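Local structure of uncharacterized protein (Neisseria meningitidis serogroup B, 3OI8) at residues 6-11 with 31-36; 13-16 with 20-23; 60-65 with 91-96; 122-127 with 147-152. The protein probably takes part in magnesium and cobalt transport, and binds adenosine through this portion, an N-terminal helical region followed by a pair of CBS domains. One frame throughout, in Å; residues are numbered along the deposited sequence.

Interaction 1: residues 6-11 with 31-36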
loop_
_atom_site.group_PDB
_atom_site.type_symbol
_atom_site.label_atom_id
_atom_site.label_comp_id
_atom_site.label_asym_id
_atom_site.label_seq_id
_atom_site.Cartn_x
_atom_site.Cartn_y
_atom_site.Cartn_z
ATOM N N GLU A 6 5.925 6.199 28.026
ATOM C CA GLU A 6 5.000 5.802 29.074
ATOM C C GLU A 6 4.139 6.968 29.539
ATOM O O GLU A 6 2.944 6.800 29.786
ATOM C CB GLU A 6 5.757 5.222 30.266
ATOM C CG GLU A 6 5.470 3.761 30.519
ATOM C CD GLU A 6 6.067 3.274 31.826
ATOM O OE1 GLU A 6 5.899 3.967 32.858
ATOM O OE2 GLU A 6 6.701 2.195 31.822
ATOM N N ASP A 7 4.738 8.150 29.671
ATOM C CA ASP A 7 3.982 9.312 30.133
ATOM C C ASP A 7 2.957 9.709 29.074
ATOM O O ASP A 7 1.832 10.088 29.398
ATOM C CB ASP A 7 4.914 10.482 30.483
ATOM C CG ASP A 7 5.942 10.109 31.550
ATOM O OD1 ASP A 7 5.532 9.728 32.670
ATOM O OD2 ASP A 7 7.160 10.178 31.259
ATOM N N VAL A 8 3.344 9.591 27.808
ATOM C CA VAL A 8 2.444 9.908 26.699
ATOM C C VAL A 8 1.281 8.911 26.669
ATOM O O VAL A 8 0.121 9.300 26.540
ATOM C CB VAL A 8 3.200 9.862 25.334
ATOM C CG1 VAL A 8 2.225 10.019 24.185
ATOM C CG2 VAL A 8 4.274 10.944 25.279
ATOM N N LEU A 9 1.606 7.625 26.803
ATOM C CA LEU A 9 0.593 6.576 26.917
ATOM C C LEU A 9 -0.410 6.856 28.038
ATOM O O LEU A 9 -1.620 6.784 27.818
ATOM C CB LEU A 9 1.249 5.206 27.123
ATOM C CG LEU A 9 1.542 4.394 25.865
ATOM C CD1 LEU A 9 2.281 3.099 26.197
ATOM C CD2 LEU A 9 0.245 4.093 25.124
ATOM N N ASN A 10 0.083 7.164 29.236
ATOM C CA ASN A 10 -0.806 7.536 30.347
ATOM C C ASN A 10 -1.698 8.703 29.962
ATOM O O ASN A 10 -2.912 8.695 30.200
ATOM C CB ASN A 10 -0.006 7.914 31.609
ATOM C CG ASN A 10 0.674 6.729 32.244
ATOM O OD1 ASN A 10 0.439 5.581 31.858
ATOM N ND2 ASN A 10 1.534 6.997 33.226
ATOM N N LEU A 11 -1.075 9.722 29.386
ATOM C CA LEU A 11 -1.777 10.914 28.928
ATOM C C LEU A 11 -2.924 10.536 27.980
ATOM O O LEU A 11 -4.052 10.991 28.132
ATOM C CB LEU A 11 -0.783 11.806 28.191
ATOM C CG LEU A 11 -1.284 13.113 27.594
ATOM C CD1 LEU A 11 -1.064 14.211 28.610
ATOM C CD2 LEU A 11 -0.548 13.419 26.290
ATOM N N LYS A 31 -0.574 2.626 18.393
ATOM C CA LYS A 31 0.121 1.950 17.297
ATOM C C LYS A 31 1.149 2.892 16.660
ATOM O O LYS A 31 2.277 2.498 16.386
ATOM C CB LYS A 31 -0.877 1.443 16.251
ATOM C CG LYS A 31 -0.284 0.443 15.275
ATOM C CD LYS A 31 -1.308 -0.019 14.241
ATOM C CE LYS A 31 -0.721 -1.073 13.300
ATOM N NZ LYS A 31 0.529 -0.605 12.626
ATOM N N VAL A 32 0.755 4.148 16.453
ATOM C CA VAL A 32 1.665 5.148 15.900
ATOM C C VAL A 32 2.862 5.341 16.811
ATOM O O VAL A 32 4.002 5.442 16.360
ATOM C CB VAL A 32 0.970 6.501 15.705
ATOM C CG1 VAL A 32 2.012 7.605 15.543
ATOM C CG2 VAL A 32 0.040 6.438 14.499
ATOM N N LEU A 33 2.591 5.373 18.106
ATOM C CA LEU A 33 3.638 5.517 19.100
ATOM C C LEU A 33 4.639 4.377 19.052
ATOM O O LEU A 33 5.845 4.604 19.146
ATOM C CB LEU A 33 3.023 5.575 20.489
ATOM C CG LEU A 33 2.980 6.983 21.064
ATOM C CD1 LEU A 33 2.301 6.956 22.422
ATOM C CD2 LEU A 33 4.387 7.517 21.170
ATOM N N ASP A 34 4.127 3.152 18.931
ATOM C CA ASP A 34 4.968 1.959 18.870
ATOM C C ASP A 34 5.768 1.939 17.574
ATOM O O ASP A 34 6.935 1.544 17.544
ATOM C CB ASP A 34 4.107 0.701 18.971
ATOM C CG ASP A 34 3.614 0.441 20.384
ATOM O OD1 ASP A 34 4.379 0.693 21.341
ATOM O OD2 ASP A 34 2.462 -0.026 20.537
ATOM N N PHE A 35 5.122 2.381 16.506
ATOM C CA PHE A 35 5.715 2.434 15.176
ATOM C C PHE A 35 6.938 3.355 15.152
ATOM O O PHE A 35 7.912 3.100 14.436
ATOM C CB PHE A 35 4.649 2.918 14.189
ATOM C CG PHE A 35 5.072 2.897 12.747
ATOM C CD1 PHE A 35 4.911 1.749 11.978
ATOM C CD2 PHE A 35 5.564 4.046 12.141
ATOM C CE1 PHE A 35 5.270 1.740 10.628
ATOM C CE2 PHE A 35 5.927 4.051 10.785
ATOM C CZ PHE A 35 5.773 2.902 10.030
ATOM N N SER A 36 6.893 4.403 15.969
ATOM C CA SER A 36 7.932 5.432 15.991
ATOM C C SER A 36 9.243 4.898 16.548
ATOM O O SER A 36 10.288 5.534 16.413
ATOM C CB SER A 36 7.477 6.620 16.843
ATOM O OG SER A 36 7.606 6.319 18.225
#
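Leu33 of helix 23-35 meets Val8 and Leu9 of helix 5-17 through one methyl group, and the CA atoms of Leu9 and Leu33 are 8.5 Å apart. Along the segment leading to this point, the carbonyl O of Lys31 receives the backbone N of Phe35 at 2.8 Å, a regular helical bond. Val32 turns to the second subunit, where it packs on Leu29 of that chain. Leu33 then points at helix 5-17. Its CD1 lies 3.5 Å from Val8 CG1, the two side chains meeting at a slant. The Val8 methyl is placed for this by a chi1 of 173°, which sets CG1 opposite the backbone N. Leu9 brings its branch carbon CG to the same Leu33 methyl, a looser touch at 4.4 Å from Leu33 CD1. No hydrogen bond links the segments: the join is wholly apolar. After Phe35, which reaches in another direction, Ser36 folds its hydroxyl back on the backbone, and its OG donates to Leu33 O at 2.6 Å, 27° from the carbonyl plane. The two helices form a helical hairpin that takes part in the dimer: Val8 also packs on Ala15 of the second subunit and Leu11 on Leu11 of that subunit. Phe35 makes a cation-pi contact with Arg28 of the second subunit and rests on Leu121 and Thr122, joining helix 23-35 to helix 121-130.

Interaction 2: residues 13-16 with 20-23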
loop_
_atom_site.group_PDB
_atom_site.type_symbol
_atom_site.label_atom_id
_atom_site.label_comp_id
_atom_site.label_asym_id
_atom_site.label_seq_id
_atom_site.Cartn_x
_atom_site.Cartn_y
_atom_site.Cartn_z
ATOM N N ARG A 13 -4.257 7.368 27.409
ATOM C CA ARG A 13 -5.190 6.457 28.061
ATOM C C ARG A 13 -6.134 7.254 28.945
ATOM O O ARG A 13 -7.317 6.908 29.091
ATOM C CB ARG A 13 -4.449 5.401 28.876
ATOM C CG ARG A 13 -4.338 4.086 28.147
ATOM C CD ARG A 13 -3.129 3.294 28.570
ATOM N NE ARG A 13 -2.692 2.430 27.477
ATOM C CZ ARG A 13 -1.739 1.509 27.579
ATOM N NH1 ARG A 13 -1.119 1.321 28.737
ATOM N NH2 ARG A 13 -1.413 0.772 26.521
ATOM N N GLN A 14 -5.610 8.338 29.509
ATOM C CA GLN A 14 -6.412 9.241 30.328
ATOM C C GLN A 14 -7.507 9.905 29.498
ATOM O O GLN A 14 -8.674 9.921 29.895
ATOM C CB GLN A 14 -5.529 10.312 30.971
ATOM C CG GLN A 14 -6.267 11.209 31.955
ATOM C CD GLN A 14 -5.855 12.667 31.851
ATOM O OE1 GLN A 14 -6.243 13.369 30.914
ATOM N NE2 GLN A 14 -5.070 13.133 32.820
ATOM N N ALA A 15 -7.139 10.455 28.341
ATOM C CA ALA A 15 -8.113 11.160 27.507
ATOM C C ALA A 15 -9.225 10.208 27.074
ATOM O O ALA A 15 -10.412 10.555 27.123
ATOM C CB ALA A 15 -7.438 11.792 26.304
ATOM N N HIS A 16 -8.839 8.996 26.676
ATOM C CA HIS A 16 -9.822 7.976 26.327
ATOM C C HIS A 16 -10.817 7.697 27.454
ATOM O O HIS A 16 -12.012 7.598 27.206
ATOM C CB HIS A 16 -9.165 6.667 25.916
ATOM C CG HIS A 16 -10.123 5.519 25.863
ATOM N ND1 HIS A 16 -11.231 5.515 25.043
ATOM C CD2 HIS A 16 -10.152 4.345 26.539
ATOM C CE1 HIS A 16 -11.895 4.384 25.208
ATOM N NE2 HIS A 16 -11.260 3.657 26.110
ATOM N N VAL A 20 -12.461 11.778 25.549
ATOM C CA VAL A 20 -12.005 12.739 24.548
ATOM C C VAL A 20 -11.953 12.115 23.144
ATOM O O VAL A 20 -12.115 12.811 22.136
ATOM C CB VAL A 20 -10.617 13.297 24.889
ATOM C CG1 VAL A 20 -10.137 14.242 23.790
ATOM C CG2 VAL A 20 -10.640 13.994 26.242
ATOM N N PHE A 21 -11.708 10.806 23.086
ATOM C CA PHE A 21 -11.815 10.039 21.839
ATOM C C PHE A 21 -12.071 8.579 22.209
ATOM O O PHE A 21 -11.958 8.213 23.375
ATOM C CB PHE A 21 -10.565 10.197 20.957
ATOM C CG PHE A 21 -9.259 10.023 21.700
ATOM C CD1 PHE A 21 -8.461 11.121 22.011
ATOM C CD2 PHE A 21 -8.824 8.766 22.082
ATOM C CE1 PHE A 21 -7.241 10.965 22.703
ATOM C CE2 PHE A 21 -7.610 8.605 22.773
ATOM C CZ PHE A 21 -6.828 9.713 23.077
ATOM N N ASP A 22 -12.409 7.743 21.234
ATOM C CA ASP A 22 -12.899 6.398 21.547
ATOM C C ASP A 22 -11.822 5.313 21.540
ATOM O O ASP A 22 -10.665 5.568 21.196
ATOM C CB ASP A 22 -14.072 6.009 20.626
ATOM C CG ASP A 22 -13.629 5.684 19.205
ATOM O OD1 ASP A 22 -12.431 5.853 18.883
ATOM O OD2 ASP A 22 -14.490 5.259 18.402
ATOM N N ALA A 23 -12.215 4.100 21.919
ATOM C CA ALA A 23 -11.273 2.992 22.037
ATOM C C ALA A 23 -10.456 2.780 20.762
ATOM O O ALA A 23 -9.242 2.608 20.821
ATOM C CB ALA A 23 -12.004 1.713 22.424
#
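The His16 imidazole presents its edge to Phe21 O: ND1 donates to that oxygen at 3.3 Å along a nearly straight path (168°), and the acceptor lies only 6° from the ring plane. Farther round the ring, His16 CE1 comes within 3.3 Å of Ala23 N, at a slant to the ring. Phe21 in turn has the backbone N of His16 over one face, while Ala15 CB approaches obliquely, 3.7 Å from Phe21 CE1. A chi1 of 47° places the phenyl group between its own backbone N and carbonyl carbon, folding it back over the end of the first helix. This is the connection of a helical hairpin, where helix 5-17 closes and helix 23-35 begins. Val20 N closes the first helix with a 2.9 Å bond to Ala15 O, reaching back five residues, and its CB packs 3.8 Å from Ala15 CB. Asp22 is the N-cap of the second helix, its OD1 accepting from Thr25 N. Arg13 also joins the two helices, through a salt bridge to Glu30. Phe21 also rests on Leu26 and Leu29 of helix 23-35 and on Leu33 of the second subunit.

Interaction 3: residues 60-65 with 91-96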
loop_
_atom_site.group_PDB
_atom_site.type_symbol
_atom_site.label_atom_id
_atom_site.label_comp_id
_atom_site.label_asym_id
_atom_site.label_seq_id
_atom_site.Cartn_x
_atom_site.Cartn_y
_atom_site.Cartn_z
ATOM N N GLU A 60 9.347 -16.030 -20.315
ATOM C CA GLU A 60 8.560 -17.179 -19.854
ATOM C C GLU A 60 8.894 -17.605 -18.420
ATOM O O GLU A 60 8.006 -17.892 -17.610
ATOM C CB GLU A 60 8.745 -18.371 -20.802
ATOM C CG GLU A 60 8.116 -18.203 -22.188
ATOM C CD GLU A 60 9.018 -17.476 -23.178
ATOM O OE1 GLU A 60 10.182 -17.163 -22.827
ATOM O OE2 GLU A 60 8.557 -17.221 -24.316
ATOM N N ARG A 61 10.183 -17.657 -18.106
ATOM C CA ARG A 61 10.617 -18.042 -16.777
ATOM C C ARG A 61 10.348 -16.927 -15.751
ATOM O O ARG A 61 9.857 -17.184 -14.653
ATOM C CB ARG A 61 12.103 -18.407 -16.826
ATOM C CG ARG A 61 12.361 -19.732 -17.549
ATOM C CD ARG A 61 13.846 -19.957 -17.806
ATOM N NE ARG A 61 14.623 -19.876 -16.572
ATOM C CZ ARG A 61 14.906 -20.921 -15.801
ATOM N NH1 ARG A 61 14.479 -22.134 -16.140
ATOM N NH2 ARG A 61 15.621 -20.755 -14.698
ATOM N N ILE A 62 10.667 -15.689 -16.110
ATOM C CA ILE A 62 10.299 -14.550 -15.270
ATOM C C ILE A 62 8.798 -14.563 -14.937
ATOM O O ILE A 62 8.414 -14.516 -13.765
ATOM C CB ILE A 62 10.688 -13.199 -15.939
ATOM C CG1 ILE A 62 12.206 -12.982 -15.839
ATOM C CG2 ILE A 62 9.919 -12.028 -15.301
ATOM C CD1 ILE A 62 12.737 -11.897 -16.752
ATOM N N THR A 63 7.955 -14.641 -15.967
ATOM C CA THR A 63 6.515 -14.565 -15.763
ATOM C C THR A 63 6.002 -15.686 -14.848
ATOM O O THR A 63 5.194 -15.441 -13.952
ATOM C CB THR A 63 5.738 -14.552 -17.107
ATOM O OG1 THR A 63 6.050 -13.350 -17.826
ATOM C CG2 THR A 63 4.241 -14.591 -16.856
ATOM N N ALA A 64 6.469 -16.910 -15.078
ATOM C CA ALA A 64 6.052 -18.042 -14.256
ATOM C C ALA A 64 6.470 -17.862 -12.793
ATOM O O ALA A 64 5.726 -18.203 -11.884
ATOM C CB ALA A 64 6.593 -19.355 -14.824
ATOM N N TYR A 65 7.658 -17.310 -12.575
ATOM C CA TYR A 65 8.163 -17.096 -11.228
ATOM C C TYR A 65 7.351 -16.009 -10.528
ATOM O O TYR A 65 6.967 -16.162 -9.362
ATOM C CB TYR A 65 9.646 -16.731 -11.276
ATOM C CG TYR A 65 10.319 -16.588 -9.928
ATOM C CD1 TYR A 65 10.799 -17.699 -9.248
ATOM C CD2 TYR A 65 10.490 -15.329 -9.340
ATOM C CE1 TYR A 65 11.424 -17.575 -8.012
ATOM C CE2 TYR A 65 11.113 -15.191 -8.108
ATOM C CZ TYR A 65 11.582 -16.323 -7.449
ATOM O OH TYR A 65 12.203 -16.205 -6.229
ATOM N N LYS A 91 3.371 -5.754 -13.034
ATOM C CA LYS A 91 2.418 -5.273 -14.027
ATOM C C LYS A 91 3.070 -4.547 -15.203
ATOM O O LYS A 91 2.408 -4.259 -16.191
ATOM C CB LYS A 91 1.344 -4.398 -13.386
ATOM C CG LYS A 91 1.819 -3.082 -12.811
ATOM C CD LYS A 91 0.641 -2.370 -12.128
ATOM C CE LYS A 91 1.071 -1.123 -11.356
ATOM N NZ LYS A 91 1.425 0.018 -12.251
ATOM N N ASP A 92 4.361 -4.246 -15.102
ATOM C CA ASP A 92 5.074 -3.683 -16.249
ATOM C C ASP A 92 5.309 -4.754 -17.310
ATOM O O ASP A 92 5.532 -4.443 -18.483
ATOM C CB ASP A 92 6.382 -2.994 -15.811
ATOM C CG ASP A 92 6.122 -1.671 -15.097
ATOM O OD1 ASP A 92 5.005 -1.132 -15.266
ATOM O OD2 ASP A 92 7.009 -1.168 -14.369
ATOM N N LEU A 93 5.233 -6.021 -16.902
ATOM C CA LEU A 93 5.373 -7.126 -17.844
ATOM C C LEU A 93 4.226 -7.155 -18.874
ATOM O O LEU A 93 4.378 -7.705 -19.965
ATOM C CB LEU A 93 5.432 -8.466 -17.108
ATOM C CG LEU A 93 6.725 -8.827 -16.362
ATOM C CD1 LEU A 93 6.495 -10.098 -15.560
ATOM C CD2 LEU A 93 7.871 -9.020 -17.350
ATOM N N LEU A 94 3.094 -6.555 -18.533
ATOM C CA LEU A 94 1.928 -6.610 -19.411
ATOM C C LEU A 94 2.184 -5.826 -20.695
ATOM O O LEU A 94 1.460 -5.971 -21.678
ATOM C CB LEU A 94 0.698 -6.052 -18.705
ATOM C CG LEU A 94 0.163 -6.843 -17.513
ATOM C CD1 LEU A 94 -0.955 -6.056 -16.856
ATOM C CD2 LEU A 94 -0.321 -8.219 -17.947
ATOM N N LYS A 95 3.202 -4.975 -20.674
ATOM C CA LYS A 95 3.589 -4.246 -21.879
ATOM C C LYS A 95 3.970 -5.217 -22.997
ATOM O O LYS A 95 4.014 -4.845 -24.170
ATOM C CB LYS A 95 4.764 -3.300 -21.581
ATOM C CG LYS A 95 4.437 -2.202 -20.567
ATOM C CD LYS A 95 5.648 -1.314 -20.280
ATOM C CE LYS A 95 5.410 -0.397 -19.081
ATOM N NZ LYS A 95 6.685 0.158 -18.511
ATOM N N TYR A 96 4.262 -6.462 -22.632
ATOM C CA TYR A 96 4.728 -7.433 -23.616
ATOM C C TYR A 96 3.715 -8.547 -23.832
ATOM O O TYR A 96 4.054 -9.608 -24.335
ATOM C CB TYR A 96 6.084 -8.014 -23.203
ATOM C CG TYR A 96 7.202 -7.017 -23.296
ATOM C CD1 TYR A 96 7.646 -6.563 -24.534
ATOM C CD2 TYR A 96 7.819 -6.524 -22.148
ATOM C CE1 TYR A 96 8.675 -5.641 -24.622
ATOM C CE2 TYR A 96 8.840 -5.600 -22.225
ATOM C CZ TYR A 96 9.269 -5.168 -23.464
ATOM O OH TYR A 96 10.300 -4.257 -23.548
#
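Leu93 O accepts the backbone N of Tyr96 at 2.9 Å, closing a 3-10 turn on the residue whose side chain meets Ile62 and Thr63. From this turn the Leu93 branch extends to helix 59-69 and brings CD1 up against both Ile62 and Thr63. Ile62 CG2 is 3.9 Å from Leu93 CD1 and 4.2 Å from Leu93 CD2, so a single methyl spans both branches. Ile62 holds that methyl opposite its backbone N; with chi1 -75° the longer CG1 arm lies beside that N. Thr63 passes alongside Leu93 in the opposing direction, its OG1 4.0 Å from Leu93 CD1. That hydroxyl is not left without a polar partner in these apolar surroundings, because it bonds to the carbonyl O of Ile59 one turn back in its own helix. No hydrogen bond crosses between the segments. Both lie in the first CBS domain, and all three touching residues are buried. The contact lays the 3-10 turn that follows strand 84-89 against helix 59-69. Phe103 covers both Ile62 and Leu93, Leu53 of strand 53-54 backs Ile62, and Ile108 of helix 105-108 closes over Leu93, while Phe98 of the second subunit packs on Thr63.

Interaction 4: residues 122-127 with 147-152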
loop_
_atom_site.group_PDB
_atom_site.type_symbol
_atom_site.label_atom_id
_atom_site.label_comp_id
_atom_site.label_asym_id
_atom_site.label_seq_id
_atom_site.Cartn_x
_atom_site.Cartn_y
_atom_site.Cartn_z
ATOM N N THR A 122 9.189 5.559 10.313
ATOM C CA THR A 122 8.441 6.793 10.058
ATOM C C THR A 122 9.041 7.577 8.890
ATOM O O THR A 122 8.311 8.096 8.053
ATOM C CB THR A 122 8.378 7.715 11.296
ATOM O OG1 THR A 122 9.702 7.919 11.803
ATOM C CG2 THR A 122 7.506 7.103 12.382
ATOM N N ALA A 123 10.369 7.667 8.829
ATOM C CA ALA A 123 11.016 8.322 7.679
ATOM C C ALA A 123 10.801 7.521 6.401
ATOM O O ALA A 123 10.553 8.080 5.330
ATOM C CB ALA A 123 12.519 8.501 7.922
ATOM N N LEU A 124 10.936 6.204 6.504
ATOM C CA LEU A 124 10.730 5.361 5.332
ATOM C C LEU A 124 9.308 5.540 4.821
ATOM O O LEU A 124 9.084 5.693 3.615
ATOM C CB LEU A 124 11.001 3.893 5.654
ATOM C CG LEU A 124 10.964 2.936 4.457
ATOM C CD1 LEU A 124 11.946 3.351 3.361
ATOM C CD2 LEU A 124 11.270 1.536 4.931
ATOM N N LEU A 125 8.343 5.535 5.739
ATOM C CA LEU A 125 6.946 5.630 5.328
ATOM C C LEU A 125 6.700 6.941 4.600
ATOM O O LEU A 125 5.998 6.973 3.589
ATOM C CB LEU A 125 6.005 5.481 6.522
ATOM C CG LEU A 125 4.538 5.792 6.217
ATOM C CD1 LEU A 125 4.034 4.936 5.051
ATOM C CD2 LEU A 125 3.703 5.554 7.454
ATOM N N LYS A 126 7.293 8.022 5.106
ATOM C CA LYS A 126 7.109 9.335 4.500
ATOM C C LYS A 126 7.685 9.347 3.099
ATOM O O LYS A 126 7.053 9.830 2.156
ATOM C CB LYS A 126 7.760 10.428 5.344
ATOM C CG LYS A 126 7.555 11.829 4.774
ATOM C CD LYS A 126 7.753 12.921 5.824
ATOM C CE LYS A 126 9.208 13.366 5.927
ATOM N NZ LYS A 126 10.088 12.318 6.508
ATOM N N GLU A 127 8.884 8.795 2.960
ATOM C CA GLU A 127 9.527 8.690 1.649
ATOM C C GLU A 127 8.798 7.772 0.650
ATOM O O GLU A 127 8.703 8.100 -0.539
ATOM C CB GLU A 127 11.001 8.318 1.806
ATOM C CG GLU A 127 11.802 9.463 2.414
ATOM C CD GLU A 127 13.148 9.030 2.949
ATOM O OE1 GLU A 127 13.795 8.159 2.325
ATOM O OE2 GLU A 127 13.559 9.571 3.999
ATOM N N GLY A 147 18.845 -6.871 2.722
ATOM C CA GLY A 147 17.525 -7.395 2.432
ATOM C C GLY A 147 16.714 -6.360 1.680
ATOM O O GLY A 147 17.267 -5.507 0.988
ATOM N N LEU A 148 15.398 -6.439 1.804
ATOM C CA LEU A 148 14.522 -5.476 1.146
ATOM C C LEU A 148 13.412 -5.123 2.132
ATOM O O LEU A 148 13.219 -5.830 3.136
ATOM C CB LEU A 148 13.967 -6.046 -0.175
ATOM C CG LEU A 148 13.030 -7.261 -0.151
ATOM C CD1 LEU A 148 11.617 -6.881 0.284
ATOM C CD2 LEU A 148 12.972 -7.931 -1.541
ATOM N N VAL A 149 12.722 -4.020 1.874
ATOM C CA VAL A 149 11.614 -3.599 2.731
ATOM C C VAL A 149 10.512 -3.011 1.857
ATOM O O VAL A 149 10.799 -2.335 0.847
ATOM C CB VAL A 149 12.080 -2.625 3.873
ATOM C CG1 VAL A 149 12.780 -1.397 3.314
ATOM C CG2 VAL A 149 10.904 -2.236 4.792
ATOM N N THR A 150 9.259 -3.308 2.210
ATOM C CA THR A 150 8.131 -2.867 1.399
ATOM C C THR A 150 7.112 -2.035 2.188
ATOM O O THR A 150 6.954 -2.195 3.398
ATOM C CB THR A 150 7.375 -4.073 0.774
ATOM O OG1 THR A 150 6.632 -4.740 1.800
ATOM C CG2 THR A 150 8.359 -5.077 0.140
ATOM N N PHE A 151 6.442 -1.150 1.456
ATOM C CA PHE A 151 5.354 -0.315 1.957
ATOM C C PHE A 151 4.288 -1.178 2.613
ATOM O O PHE A 151 3.903 -0.955 3.760
ATOM C CB PHE A 151 4.767 0.480 0.783
ATOM C CG PHE A 151 3.533 1.285 1.126
ATOM C CD1 PHE A 151 3.636 2.461 1.854
ATOM C CD2 PHE A 151 2.280 0.879 0.683
ATOM C CE1 PHE A 151 2.500 3.208 2.167
ATOM C CE2 PHE A 151 1.143 1.617 0.986
ATOM C CZ PHE A 151 1.253 2.786 1.730
ATOM N N GLU A 152 3.833 -2.196 1.900
ATOM C CA GLU A 152 2.742 -3.018 2.409
ATOM C C GLU A 152 3.108 -3.741 3.698
ATOM O O GLU A 152 2.245 -3.984 4.543
ATOM C CB GLU A 152 2.230 -3.975 1.328
ATOM C CG GLU A 152 1.663 -3.229 0.115
ATOM C CD GLU A 152 0.906 -4.123 -0.852
ATOM O OE1 GLU A 152 0.208 -3.578 -1.739
ATOM O OE2 GLU A 152 1.005 -5.364 -0.726
#
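Within the second CBS domain, helix 121-130 packs on the junction where strand 145-150 passes into helix 151-154, and two pairs of side chains make the join. Leu124 and Val149 meet end to end: Leu124 CD2 is 3.7 Å from Val149 CG1 and 3.8 Å from Val149 CG2, so one leucine methyl sits against both valine methyls. The chi1 of Val149, 57°, puts CG1 between its backbone N and carbonyl carbon and CG2 opposite the N, which turns the fork to the helix. One residue along, Leu125 CD1 lies at the edge of the Phe151 ring, near its plane, 3.7 Å from Phe151 CE1 and 4.1 Å from Phe151 CD1. All four residues are buried, and no hydrogen bond crosses. The residues on either side of Val149 lead to the nucleoside site: Leu148 touches the bound adenosine, and Thr150 caps helix 151-154, its OG1 accepting the backbone N of Asp153, an adenosine-binding residue. Strand 145-150 lies between strands 45-46 and 135-139; Val149 also packs on Ala136 and Val138 of the latter, and Ile154 of helix 151-154 touches both Leu125 and Val149.

How the interactions relate
Interactions 1 and 2 share helix 5-17 and close the N-terminal hairpin at two levels, their centres 13 Å apart. Interaction 4 lies next to the first of these: Phe35 CE2 is 3.6 Å from Thr122 N, so the hairpin leans directly on the second CBS domain. Interaction 3, in the first CBS domain, is about 44 Å from interaction 1 and 25 Å from interaction 4, centre to centre. Interaction 4 reaches the adenosine through Leu148, although the Val149 side chain itself is about 8 Å from the ligand; in interaction 3 the Leu93 side chain is about 11 Å from those of His71 and Arg73. All four contacts also touch the second subunit.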